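Local coordinates for competence damage-inducible protein A (Enterobacter cloacae subsp. cloacae, PDB 5VU3) that is of unknown function, although some relatives in the CinA superfamily deamidate nicotinamide mononucleotide, at residues A[16-21]-A[159-164]; A[73-78]-A[91-96]; A[86-91]-A[138-143]; A[126-131]-A[143-148]. One frame throughout, in Å; residues are numbered along the deposited sequence.

Interaction 1 (A[16-21]-A[159-164]); sequences ELTKKL and YSLAEL
Leu161 reaches out from helix 149-167 into a groove of helix 14-28 formed by Leu17, Thr18 and Leu21, and touches all three with different atoms. Its CB lies against Leu17 CD1, its CD1 meets Thr18 CG2 at 3.9 Å, and its CD2 meets Leu21 CD2 at 3.8 Å. The branched end is therefore divided between successive turns of the partner helix, and the side chains of Leu21 and Leu161 cross nearly at right angles. Leu21 uses its second branch on a second leucine: Leu21 CD1 sits 3.7 Å from Leu164 CD2. With CG of Leu21 swung opposite the backbone N (chi1 179°), its two methyls are spread between Leu161 and Leu164. In the three-layer alpha/beta/alpha fold this contact belongs to one outer layer, where the two helices run in roughly the same direction; the axes of 16-21 and 159-164 come within 9.5 Å and cross at 36°. Helix 42-49 adds Leu43 and Leu47 around Leu161, while Leu164 also packs on the sheet through Val106 and Ile108. Leu17 closes the other end of the contact. Its CD1 approaches Ala162 CB at 3.9 Å and Ala162 N at 3.8 Å, and here the small alanine lets a leucine methyl come right up to the backbone; the two CA atoms, of Leu17 and Ala162, are only 6.4 Å apart. Threonine suits position 18 because it has two characters: CG2 faces Leu161, whereas OG1 hydrogen-bonds Glu50 OE2 and the backbone carbonyl of Ala15, within its own helix.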
loop_
_atom_site.group_PDB
_atom_site.type_symbol
_atom_site.label_atom_id
_atom_site.label_comp_id
_atom_site.label_asym_id
_atom_site.label_seq_id
_atom_site.Cartn_x
_atom_site.Cartn_y
_atom_site.Cartn_z
ATOM N N GLU A 16 -17.283 5.005 -5.839
ATOM C CA GLU A 16 -17.759 6.040 -6.748
ATOM C C GLU A 16 -16.681 7.087 -7.002
ATOM O O GLU A 16 -16.528 7.581 -8.130
ATOM C CB GLU A 16 -19.008 6.699 -6.168
ATOM C CG GLU A 16 -20.288 5.885 -6.297
ATOM C CD GLU A 16 -21.476 6.604 -5.689
ATOM O OE1 GLU A 16 -22.347 7.063 -6.459
ATOM O OE2 GLU A 16 -21.527 6.717 -4.440
ATOM N N LEU A 17 -15.938 7.447 -5.957
ATOM C CA LEU A 17 -14.890 8.460 -6.073
ATOM C C LEU A 17 -13.732 7.970 -6.936
ATOM O O LEU A 17 -13.191 8.727 -7.748
ATOM C CB LEU A 17 -14.391 8.846 -4.679
ATOM C CG LEU A 17 -15.316 9.683 -3.803
ATOM C CD1 LEU A 17 -14.708 9.853 -2.399
ATOM C CD2 LEU A 17 -15.563 11.048 -4.446
ATOM N N THR A 18 -13.309 6.715 -6.751
ATOM C CA THR A 18 -12.193 6.231 -7.559
ATOM C C THR A 18 -12.604 6.060 -9.017
ATOM O O THR A 18 -11.778 6.247 -9.923
ATOM C CB THR A 18 -11.625 4.927 -6.986
ATOM O OG1 THR A 18 -12.620 3.892 -7.001
ATOM C CG2 THR A 18 -11.111 5.143 -5.556
ATOM N N LYS A 19 -13.874 5.745 -9.273
ATOM C CA LYS A 19 -14.358 5.753 -10.652
ATOM C C LYS A 19 -14.329 7.162 -11.236
ATOM O O LYS A 19 -13.868 7.369 -12.369
ATOM C CB LYS A 19 -15.767 5.169 -10.719
ATOM C CG LYS A 19 -16.332 5.078 -12.121
ATOM C CD LYS A 19 -17.684 4.382 -12.098
ATOM C CE LYS A 19 -18.223 4.153 -13.497
ATOM N NZ LYS A 19 -19.581 3.546 -13.435
ATOM N N LYS A 20 -14.811 8.148 -10.473
ATOM C CA LYS A 20 -14.751 9.537 -10.924
ATOM C C LYS A 20 -13.309 9.967 -11.168
ATOM O O LYS A 20 -12.996 10.607 -12.180
ATOM C CB LYS A 20 -15.398 10.456 -9.889
ATOM C CG LYS A 20 -16.897 10.658 -10.019
ATOM C CD LYS A 20 -17.481 11.101 -8.683
ATOM C CE LYS A 20 -18.630 12.082 -8.853
ATOM N NZ LYS A 20 -18.151 13.495 -8.817
ATOM N N LEU A 21 -12.421 9.636 -10.229
ATOM C CA LEU A 21 -11.025 10.045 -10.327
ATOM C C LEU A 21 -10.339 9.388 -11.519
ATOM O O LEU A 21 -9.587 10.044 -12.250
ATOM C CB LEU A 21 -10.308 9.702 -9.017
ATOM C CG LEU A 21 -8.819 10.014 -8.899
ATOM C CD1 LEU A 21 -8.586 11.509 -9.047
ATOM C CD2 LEU A 21 -8.291 9.514 -7.547
ATOM N N TYR A 159 -11.759 11.157 2.404
ATOM C CA TYR A 159 -11.511 12.593 2.316
ATOM C C TYR A 159 -10.411 12.909 1.302
ATOM O O TYR A 159 -10.552 13.841 0.502
ATOM C CB TYR A 159 -11.165 13.142 3.705
ATOM C CG TYR A 159 -10.713 14.587 3.730
ATOM C CD1 TYR A 159 -11.627 15.626 3.889
ATOM C CD2 TYR A 159 -9.364 14.913 3.627
ATOM C CE1 TYR A 159 -11.210 16.950 3.919
ATOM C CE2 TYR A 159 -8.941 16.226 3.659
ATOM C CZ TYR A 159 -9.862 17.239 3.801
ATOM O OH TYR A 159 -9.422 18.541 3.829
ATOM N N SER A 160 -9.318 12.134 1.300
ATOM C CA SER A 160 -8.233 12.410 0.358
ATOM C C SER A 160 -8.715 12.288 -1.079
ATOM O O SER A 160 -8.333 13.089 -1.943
ATOM C CB SER A 160 -7.043 11.474 0.604
ATOM O OG SER A 160 -7.325 10.134 0.213
ATOM N N LEU A 161 -9.579 11.303 -1.348
ATOM C CA LEU A 161 -10.069 11.086 -2.703
ATOM C C LEU A 161 -11.089 12.142 -3.104
ATOM O O LEU A 161 -11.070 12.628 -4.242
ATOM C CB LEU A 161 -10.685 9.687 -2.806
ATOM C CG LEU A 161 -9.668 8.544 -2.694
ATOM C CD1 LEU A 161 -10.375 7.224 -2.345
ATOM C CD2 LEU A 161 -8.887 8.414 -3.999
ATOM N N ALA A 162 -12.012 12.482 -2.197
ATOM C CA ALA A 162 -13.054 13.451 -2.524
ATOM C C ALA A 162 -12.454 14.812 -2.840
ATOM O O ALA A 162 -12.884 15.493 -3.781
ATOM C CB ALA A 162 -14.048 13.565 -1.367
ATOM N N GLU A 163 -11.455 15.222 -2.059
ATOM C CA GLU A 163 -10.795 16.494 -2.314
ATOM C C GLU A 163 -10.082 16.494 -3.658
ATOM O O GLU A 163 -10.158 17.475 -4.403
ATOM C CB GLU A 163 -9.821 16.796 -1.178
ATOM C CG GLU A 163 -10.521 17.113 0.130
ATOM C CD GLU A 163 -11.681 18.073 -0.075
ATOM O OE1 GLU A 163 -11.412 19.287 -0.198
ATOM O OE2 GLU A 163 -12.850 17.617 -0.124
ATOM N N LEU A 164 -9.368 15.411 -3.979
ATOM C CA LEU A 164 -8.661 15.361 -5.255
ATOM C C LEU A 164 -9.632 15.422 -6.425
ATOM O O LEU A 164 -9.370 16.106 -7.421
ATOM C CB LEU A 164 -7.804 14.096 -5.353
ATOM C CG LEU A 164 -6.950 14.040 -6.630
ATOM C CD1 LEU A 164 -6.106 15.314 -6.770
ATOM C CD2 LEU A 164 -6.051 12.796 -6.672
#

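Interaction 2 (A[73-78]-A[91-96]); sequences LGVSPE and VTEMAA
Leu73 and Val75 pass close to helix 88-101 as the chain turns from helix 66-73 into helix 77-83, with the CA of Leu73 5.9 Å from that of Met94 and the CA of Val75 5.8 Å from that of Glu93. Gly74 makes the turn with a positive phi, a conformation that glycine adopts easily. Beyond it, Ser76 N donates to Glu93 OE1 at 3.0 Å, nearly straight at 161°, meeting the oxygen on its syn side but 27° out of the carboxylate plane. Glu93 can span the gap because its chain is extended beyond CG (chi2 175°), which carries the carboxylate to the start of helix 77-83; its other oxygen, OE2, bonds Thr79 OG1. Ser76 is the N-cap of that helix, its OG accepting a weak bond from Glu78 N. Beside the polar link is an apolar one: Met94 CG touches two side chains, Val75 CG2 at 3.8 Å and Leu73 CD1 at 3.9 Å, which lie about a right angle apart around it. Val75 CG1 flanks Glu93 OE1. Met94 also touches Lys69 of helix 66-73 and Ala109 of strand 106-112, while Val91 and Ala95 of the same helix pack on strands 106-112 and 127-134.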
loop_
_atom_site.group_PDB
_atom_site.type_symbol
_atom_site.label_atom_id
_atom_site.label_comp_id
_atom_site.label_asym_id
_atom_site.label_seq_id
_atom_site.Cartn_x
_atom_site.Cartn_y
_atom_site.Cartn_z
ATOM N N LEU A 73 11.921 9.174 1.271
ATOM C CA LEU A 73 11.245 10.328 0.705
ATOM C C LEU A 73 12.003 11.630 0.916
ATOM O O LEU A 73 11.490 12.691 0.551
ATOM C CB LEU A 73 9.838 10.449 1.292
ATOM C CG LEU A 73 8.825 9.377 0.872
ATOM C CD1 LEU A 73 7.506 9.539 1.618
ATOM C CD2 LEU A 73 8.596 9.405 -0.637
ATOM N N GLY A 74 13.198 11.584 1.495
ATOM C CA GLY A 74 13.998 12.791 1.623
ATOM C C GLY A 74 13.354 13.876 2.453
ATOM O O GLY A 74 13.650 15.061 2.253
ATOM N N VAL A 75 12.468 13.509 3.375
ATOM C CA VAL A 75 11.915 14.484 4.305
ATOM C C VAL A 75 13.036 15.014 5.187
ATOM O O VAL A 75 13.848 14.245 5.719
ATOM C CB VAL A 75 10.786 13.855 5.134
ATOM C CG1 VAL A 75 10.373 14.783 6.280
ATOM C CG2 VAL A 75 9.587 13.515 4.235
ATOM N N SER A 76 13.096 16.335 5.330
ATOM C CA SER A 76 14.168 16.967 6.083
ATOM C C SER A 76 14.046 16.653 7.571
ATOM O O SER A 76 12.959 16.785 8.143
ATOM C CB SER A 76 14.140 18.476 5.865
ATOM O OG SER A 76 14.909 19.131 6.853
ATOM N N PRO A 77 15.132 16.250 8.234
ATOM C CA PRO A 77 15.061 16.048 9.691
ATOM C C PRO A 77 14.675 17.304 10.454
ATOM O O PRO A 77 14.011 17.209 11.495
ATOM C CB PRO A 77 16.482 15.581 10.051
ATOM C CG PRO A 77 17.071 15.084 8.763
ATOM C CD PRO A 77 16.464 15.935 7.688
ATOM N N GLU A 78 15.071 18.486 9.970
ATOM C CA GLU A 78 14.673 19.716 10.645
ATOM C C GLU A 78 13.191 20.011 10.445
ATOM O O GLU A 78 12.561 20.618 11.317
ATOM C CB GLU A 78 15.523 20.887 10.162
ATOM C CG GLU A 78 15.317 22.168 10.965
ATOM C CD GLU A 78 15.609 21.998 12.455
ATOM O OE1 GLU A 78 16.507 21.204 12.813
ATOM O OE2 GLU A 78 14.938 22.667 13.271
ATOM N N VAL A 91 3.875 16.580 4.923
ATOM C CA VAL A 91 3.182 15.950 3.803
ATOM C C VAL A 91 3.492 16.668 2.498
ATOM O O VAL A 91 3.478 16.046 1.429
ATOM C CB VAL A 91 1.664 15.868 4.049
ATOM C CG1 VAL A 91 1.361 14.806 5.104
ATOM C CG2 VAL A 91 1.095 17.223 4.433
ATOM N N THR A 92 3.783 17.972 2.551
ATOM C CA THR A 92 4.245 18.664 1.353
ATOM C C THR A 92 5.504 18.003 0.804
ATOM O O THR A 92 5.611 17.739 -0.400
ATOM C CB THR A 92 4.503 20.140 1.658
ATOM O OG1 THR A 92 3.259 20.791 1.939
ATOM C CG2 THR A 92 5.162 20.821 0.460
ATOM N N GLU A 93 6.471 17.724 1.681
ATOM C CA GLU A 93 7.715 17.114 1.223
ATOM C C GLU A 93 7.485 15.673 0.793
ATOM O O GLU A 93 8.088 15.205 -0.181
ATOM C CB GLU A 93 8.780 17.194 2.326
ATOM C CG GLU A 93 9.168 18.622 2.727
ATOM C CD GLU A 93 10.143 18.687 3.902
ATOM O OE1 GLU A 93 10.578 17.629 4.404
ATOM O OE2 GLU A 93 10.475 19.813 4.330
ATOM N N MET A 94 6.618 14.951 1.513
ATOM C CA MET A 94 6.294 13.580 1.129
ATOM C C MET A 94 5.664 13.534 -0.253
ATOM O O MET A 94 6.016 12.681 -1.079
ATOM C CB MET A 94 5.338 12.959 2.148
ATOM C CG MET A 94 5.947 12.623 3.501
ATOM S SD MET A 94 4.653 12.034 4.626
ATOM C CE MET A 94 4.147 10.482 3.864
ATOM N N ALA A 95 4.719 14.442 -0.520
ATOM C CA ALA A 95 4.010 14.419 -1.795
ATOM C C ALA A 95 4.938 14.776 -2.952
ATOM O O ALA A 95 4.851 14.179 -4.029
ATOM C CB ALA A 95 2.816 15.370 -1.749
ATOM N N ALA A 96 5.824 15.753 -2.749
ATOM C CA ALA A 96 6.753 16.137 -3.805
ATOM C C ALA A 96 7.700 14.993 -4.140
ATOM O O ALA A 96 7.979 14.724 -5.315
ATOM C CB ALA A 96 7.541 17.382 -3.384
#

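Interaction 3 (A[86-91]-A[138-143]); sequences VSEQTV and TETSRV
The first turn of helix 88-101 rests on edge strand 137-144 through Glu88 and Thr140, tying one outer layer of the alpha/beta/alpha fold to the margin of its sheet. Thr140 OG1 donates to Glu88 OE2 at 2.8 Å, arriving from above the carboxylate plane, 45° out of it. The aliphatic part of Glu88 packs on the same threonine, CG lying 3.8 Å from Thr140 CB, so the glutamate is used along its whole length. Chi1 of 59° holds OG1 of Thr140 between its own backbone N and carbonyl carbon, leaving CG2 to turn toward Val91 CG2 at 4.3 Å. Ser87 is the N-cap, its OG accepting from Thr90 N and also hydrogen-bonding Thr84 O. Arg142, two residues along the strand on the same side, bends at chi3 (-78°) and brings its guanidinium to the loop before the helix. NH2 makes a weak, long bond to Val86 O at 3.4 Å. Two waters in the guanidinium plane do more: one accepts from NH1 and donates to Val86 O, the other accepts from Glu88 N at 2.8 Å and from Arg142 NH2 at 2.7 Å. Arginine, with several donors, can serve both waters and the Val86 carbonyl at once. Glu88 OE1 stays 4.7 Å from Arg142 NE, so their opposite charges probably attract without forming a salt bridge; the firm bonds come from Thr140 and the two waters.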
loop_
_atom_site.group_PDB
_atom_site.type_symbol
_atom_site.label_atom_id
_atom_site.label_comp_id
_atom_site.label_asym_id
_atom_site.label_seq_id
_atom_site.Cartn_x
_atom_site.Cartn_y
_atom_site.Cartn_z
ATOM N N VAL A 86 3.411 14.724 11.523
ATOM C CA VAL A 86 1.987 15.043 11.330
ATOM C C VAL A 86 1.916 16.566 11.237
ATOM O O VAL A 86 1.648 17.281 12.204
ATOM C CB VAL A 86 1.108 14.472 12.445
ATOM C CG1 VAL A 86 -0.351 14.926 12.282
ATOM C CG2 VAL A 86 1.212 12.963 12.454
ATOM N N SER A 87 2.188 17.067 10.035
ATOM C CA SER A 87 2.163 18.498 9.770
ATOM C C SER A 87 2.002 18.700 8.273
ATOM O O SER A 87 2.314 17.812 7.471
ATOM C CB SER A 87 3.438 19.184 10.270
ATOM O OG SER A 87 4.549 18.741 9.510
ATOM N N GLU A 88 1.509 19.882 7.903
ATOM C CA GLU A 88 1.380 20.184 6.483
ATOM C C GLU A 88 2.747 20.313 5.824
ATOM O O GLU A 88 2.893 20.019 4.629
ATOM C CB GLU A 88 0.535 21.444 6.295
ATOM C CG GLU A 88 -0.918 21.211 6.707
ATOM C CD GLU A 88 -1.744 22.471 6.729
ATOM O OE1 GLU A 88 -1.641 23.229 7.712
ATOM O OE2 GLU A 88 -2.501 22.698 5.762
ATOM N N GLN A 89 3.762 20.711 6.595
ATOM C CA GLN A 89 5.119 20.787 6.057
ATOM C C GLN A 89 5.627 19.410 5.650
ATOM O O GLN A 89 6.203 19.244 4.568
ATOM C CB GLN A 89 6.057 21.424 7.087
ATOM C CG GLN A 89 5.836 22.924 7.305
ATOM C CD GLN A 89 4.761 23.228 8.341
ATOM O OE1 GLN A 89 4.055 22.330 8.810
ATOM N NE2 GLN A 89 4.637 24.500 8.705
ATOM N N THR A 90 5.402 18.402 6.491
ATOM C CA THR A 90 5.926 17.073 6.188
ATOM C C THR A 90 5.206 16.446 5.000
ATOM O O THR A 90 5.851 15.852 4.131
ATOM C CB THR A 90 5.839 16.171 7.423
ATOM O OG1 THR A 90 6.779 16.626 8.404
ATOM C CG2 THR A 90 6.174 14.732 7.069
ATOM N N VAL A 91 3.875 16.580 4.923
ATOM C CA VAL A 91 3.182 15.950 3.803
ATOM C C VAL A 91 3.492 16.668 2.498
ATOM O O VAL A 91 3.478 16.046 1.429
ATOM C CB VAL A 91 1.664 15.868 4.049
ATOM C CG1 VAL A 91 1.361 14.806 5.104
ATOM C CG2 VAL A 91 1.095 17.223 4.433
ATOM N N THR A 138 1.010 22.419 -4.857
ATOM C CA THR A 138 0.629 21.640 -3.686
ATOM C C THR A 138 -0.404 22.377 -2.848
ATOM O O THR A 138 -0.244 23.566 -2.557
ATOM C CB THR A 138 1.852 21.314 -2.823
ATOM O OG1 THR A 138 2.797 20.571 -3.601
ATOM C CG2 THR A 138 1.449 20.481 -1.610
ATOM N N GLU A 139 -1.452 21.658 -2.453
ATOM C CA GLU A 139 -2.403 22.110 -1.451
ATOM C C GLU A 139 -2.379 21.141 -0.276
ATOM O O GLU A 139 -2.172 19.938 -0.453
ATOM C CB GLU A 139 -3.822 22.203 -2.021
ATOM C CG GLU A 139 -4.781 22.912 -1.085
ATOM C CD GLU A 139 -4.768 24.415 -1.267
ATOM O OE1 GLU A 139 -3.921 24.923 -2.039
ATOM O OE2 GLU A 139 -5.583 25.092 -0.602
ATOM N N THR A 140 -2.593 21.667 0.928
ATOM C CA THR A 140 -2.554 20.853 2.131
ATOM C C THR A 140 -3.760 21.144 3.013
ATOM O O THR A 140 -4.432 22.174 2.874
ATOM C CB THR A 140 -1.267 21.093 2.940
ATOM O OG1 THR A 140 -1.197 22.473 3.307
ATOM C CG2 THR A 140 -0.031 20.719 2.124
ATOM N N SER A 141 -4.010 20.234 3.950
ATOM C CA SER A 141 -5.038 20.477 4.950
ATOM C C SER A 141 -4.714 19.695 6.212
ATOM O O SER A 141 -3.922 18.748 6.202
ATOM C CB SER A 141 -6.428 20.091 4.436
ATOM O OG SER A 141 -6.480 18.708 4.183
ATOM N N ARG A 142 -5.353 20.105 7.302
ATOM C CA ARG A 142 -5.201 19.481 8.609
ATOM C C ARG A 142 -6.597 19.181 9.129
ATOM O O ARG A 142 -7.424 20.090 9.229
ATOM C CB ARG A 142 -4.447 20.407 9.572
ATOM C CG ARG A 142 -4.388 19.901 11.001
ATOM C CD ARG A 142 -3.705 20.920 11.906
ATOM N NE ARG A 142 -2.256 20.884 11.751
ATOM C CZ ARG A 142 -1.446 20.133 12.491
ATOM N NH1 ARG A 142 -1.945 19.361 13.449
ATOM N NH2 ARG A 142 -0.134 20.159 12.276
ATOM N N VAL A 143 -6.869 17.911 9.433
ATOM C CA VAL A 143 -8.218 17.465 9.769
ATOM C C VAL A 143 -8.190 16.669 11.065
ATOM O O VAL A 143 -7.247 15.911 11.323
ATOM C CB VAL A 143 -8.837 16.615 8.639
ATOM C CG1 VAL A 143 -10.273 16.223 8.983
ATOM C CG2 VAL A 143 -8.790 17.356 7.309
HETATM O O HOH W 1 0.194 17.979 14.553
HETATM O O HOH W 2 0.499 21.456 9.982
#

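Interaction 4 (A[126-131]-A[143-148]); sequences GTVCFA and VLFSGD
Val128 and Val143 form an antiparallel hydrogen-bonded pair, CA atoms 5.3 Å apart, beside the non-hydrogen-bonded pair Thr127-Leu144, in the open end of the beta hairpin 127-134/137-144. Val128 N donates to Val143 O at 2.7 Å, and Val143 N returns a bond to Val128 O. The pairing runs one step past the strands: Phe145 N bonds Gly126 O at 2.8 Å, almost straight at 177°, although the donor sits above the carbonyl plane. Glycine fits position 126 for two reasons, its positive phi and the nearness of Phe145 O, which occupies the space a side chain would need. On the face carrying Val128, Phe130 and Val143 an apolar cluster forms against helix 149-167. The rings of Phe130 and Phe145 arrive from opposite directions and meet at their edges, CZ of Phe130 lying 3.7 Å from CE2 of Phe145. Phe145 belongs to the loop, but chi1 of -63° sets CG beside the backbone N and turns the ring back toward strand 127-134, where its edge also meets Val128 CG2 at 3.8 Å. Val143, beta-branched, which suits an extended strand, touches both rings: CG1 sits above one face of Phe145, offset toward its rim, while CG2 is 3.9 Å from Phe130 CE1. Tyr159 of helix 149-167 packs against both Phe130 and Val143. On the other face, the one carrying Thr127, Thr127 OG1 bonds Ala124 O, and Leu144 CD1 lies 3.8 Å from Thr127 OG1.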
loop_
_atom_site.group_PDB
_atom_site.type_symbol
_atom_site.label_atom_id
_atom_site.label_comp_id
_atom_site.label_asym_id
_atom_site.label_seq_id
_atom_site.Cartn_x
_atom_site.Cartn_y
_atom_site.Cartn_z
ATOM N N GLY A 126 -6.503 10.971 15.841
ATOM C CA GLY A 126 -7.459 11.377 14.834
ATOM C C GLY A 126 -7.049 12.594 14.030
ATOM O O GLY A 126 -7.760 12.963 13.090
ATOM N N THR A 127 -5.938 13.239 14.380
ATOM C CA THR A 127 -5.429 14.375 13.618
ATOM C C THR A 127 -4.652 13.862 12.418
ATOM O O THR A 127 -3.682 13.111 12.582
ATOM C CB THR A 127 -4.516 15.243 14.481
ATOM O OG1 THR A 127 -5.199 15.639 15.676
ATOM C CG2 THR A 127 -4.083 16.475 13.696
ATOM N N VAL A 128 -5.046 14.277 11.216
ATOM C CA VAL A 128 -4.410 13.804 9.989
ATOM C C VAL A 128 -4.149 14.989 9.066
ATOM O O VAL A 128 -5.042 15.814 8.846
ATOM C CB VAL A 128 -5.281 12.751 9.272
ATOM C CG1 VAL A 128 -4.538 12.162 8.098
ATOM C CG2 VAL A 128 -5.714 11.641 10.246
ATOM N N CYS A 129 -2.939 15.064 8.508
ATOM C CA CYS A 129 -2.620 16.059 7.489
ATOM C C CYS A 129 -2.561 15.435 6.098
ATOM O O CYS A 129 -2.203 14.266 5.926
ATOM C CB CYS A 129 -1.298 16.775 7.786
ATOM S SG CYS A 129 -1.293 17.714 9.325
ATOM N N PHE A 130 -2.913 16.242 5.101
ATOM C CA PHE A 130 -3.026 15.805 3.718
ATOM C C PHE A 130 -2.258 16.757 2.818
ATOM O O PHE A 130 -2.249 17.965 3.056
ATOM C CB PHE A 130 -4.498 15.772 3.265
ATOM C CG PHE A 130 -5.358 14.844 4.072
ATOM C CD1 PHE A 130 -5.907 15.253 5.271
ATOM C CD2 PHE A 130 -5.618 13.558 3.621
ATOM C CE1 PHE A 130 -6.700 14.390 6.018
ATOM C CE2 PHE A 130 -6.401 12.695 4.361
ATOM C CZ PHE A 130 -6.949 13.110 5.553
ATOM N N ALA A 131 -1.623 16.214 1.783
ATOM C CA ALA A 131 -1.059 17.023 0.714
ATOM C C ALA A 131 -1.528 16.470 -0.624
ATOM O O ALA A 131 -1.538 15.251 -0.839
ATOM C CB ALA A 131 0.481 17.060 0.760
ATOM N N VAL A 143 -6.869 17.911 9.433
ATOM C CA VAL A 143 -8.218 17.465 9.769
ATOM C C VAL A 143 -8.190 16.669 11.065
ATOM O O VAL A 143 -7.247 15.911 11.323
ATOM C CB VAL A 143 -8.837 16.615 8.639
ATOM C CG1 VAL A 143 -10.273 16.223 8.983
ATOM C CG2 VAL A 143 -8.790 17.356 7.309
ATOM N N LEU A 144 -9.223 16.847 11.886
ATOM C CA LEU A 144 -9.456 16.001 13.046
ATOM C C LEU A 144 -10.656 15.111 12.755
ATOM O O LEU A 144 -11.764 15.618 12.552
ATOM C CB LEU A 144 -9.707 16.833 14.300
ATOM C CG LEU A 144 -10.117 15.994 15.507
ATOM C CD1 LEU A 144 -8.920 15.201 16.008
ATOM C CD2 LEU A 144 -10.679 16.868 16.621
ATOM N N PHE A 145 -10.433 13.798 12.743
ATOM C CA PHE A 145 -11.487 12.807 12.542
ATOM C C PHE A 145 -11.892 12.177 13.873
ATOM O O PHE A 145 -11.041 11.906 14.729
ATOM C CB PHE A 145 -11.023 11.700 11.596
ATOM C CG PHE A 145 -10.708 12.168 10.205
ATOM C CD1 PHE A 145 -11.723 12.344 9.273
ATOM C CD2 PHE A 145 -9.390 12.416 9.823
ATOM C CE1 PHE A 145 -11.438 12.767 7.986
ATOM C CE2 PHE A 145 -9.093 12.837 8.540
ATOM C CZ PHE A 145 -10.121 13.016 7.618
ATOM N N SER A 146 -13.185 11.904 14.028
ATOM C CA SER A 146 -13.676 11.232 15.224
ATOM C C SER A 146 -13.587 9.713 15.068
ATOM O O SER A 146 -13.440 9.180 13.964
ATOM C CB SER A 146 -15.126 11.634 15.516
ATOM O OG SER A 146 -16.006 11.090 14.541
ATOM N N GLY A 147 -13.660 9.020 16.205
ATOM C CA GLY A 147 -13.753 7.570 16.229
ATOM C C GLY A 147 -12.421 6.898 16.490
ATOM O O GLY A 147 -11.421 7.530 16.840
ATOM N N ASP A 148 -12.411 5.579 16.299
ATOM C CA ASP A 148 -11.208 4.799 16.559
ATOM C C ASP A 148 -10.344 4.738 15.297
ATOM O O ASP A 148 -10.662 5.351 14.274
ATOM C CB ASP A 148 -11.578 3.423 17.111
ATOM C CG ASP A 148 -12.271 2.524 16.095
ATOM O OD1 ASP A 148 -12.317 2.836 14.881
ATOM O OD2 ASP A 148 -12.790 1.474 16.532
#

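In the fold
The four contacts span the three layers of the fold. Interactions 1 and 3 lie on opposite sides of the chain's centre, their centres about 18 Å apart, yet Tyr159 of helix 149-167 reaches the edge strand through a probable hydrogen bond between Tyr159 OH and Ser141 OG, 3.0 Å. Interaction 4 touches both, with Tyr159 CE2 3.6 Å from Phe130 CD1. Interactions 2 and 3 share Val91 and helix 88-101, centres about 11 Å apart, and Val91 also packs on the Cys129-Ala131 part of interaction 4. Interactions 3 and 4 share Val143 on strand 137-144. Interactions 1 and 2 stay about 10 Å apart at their nearest atoms.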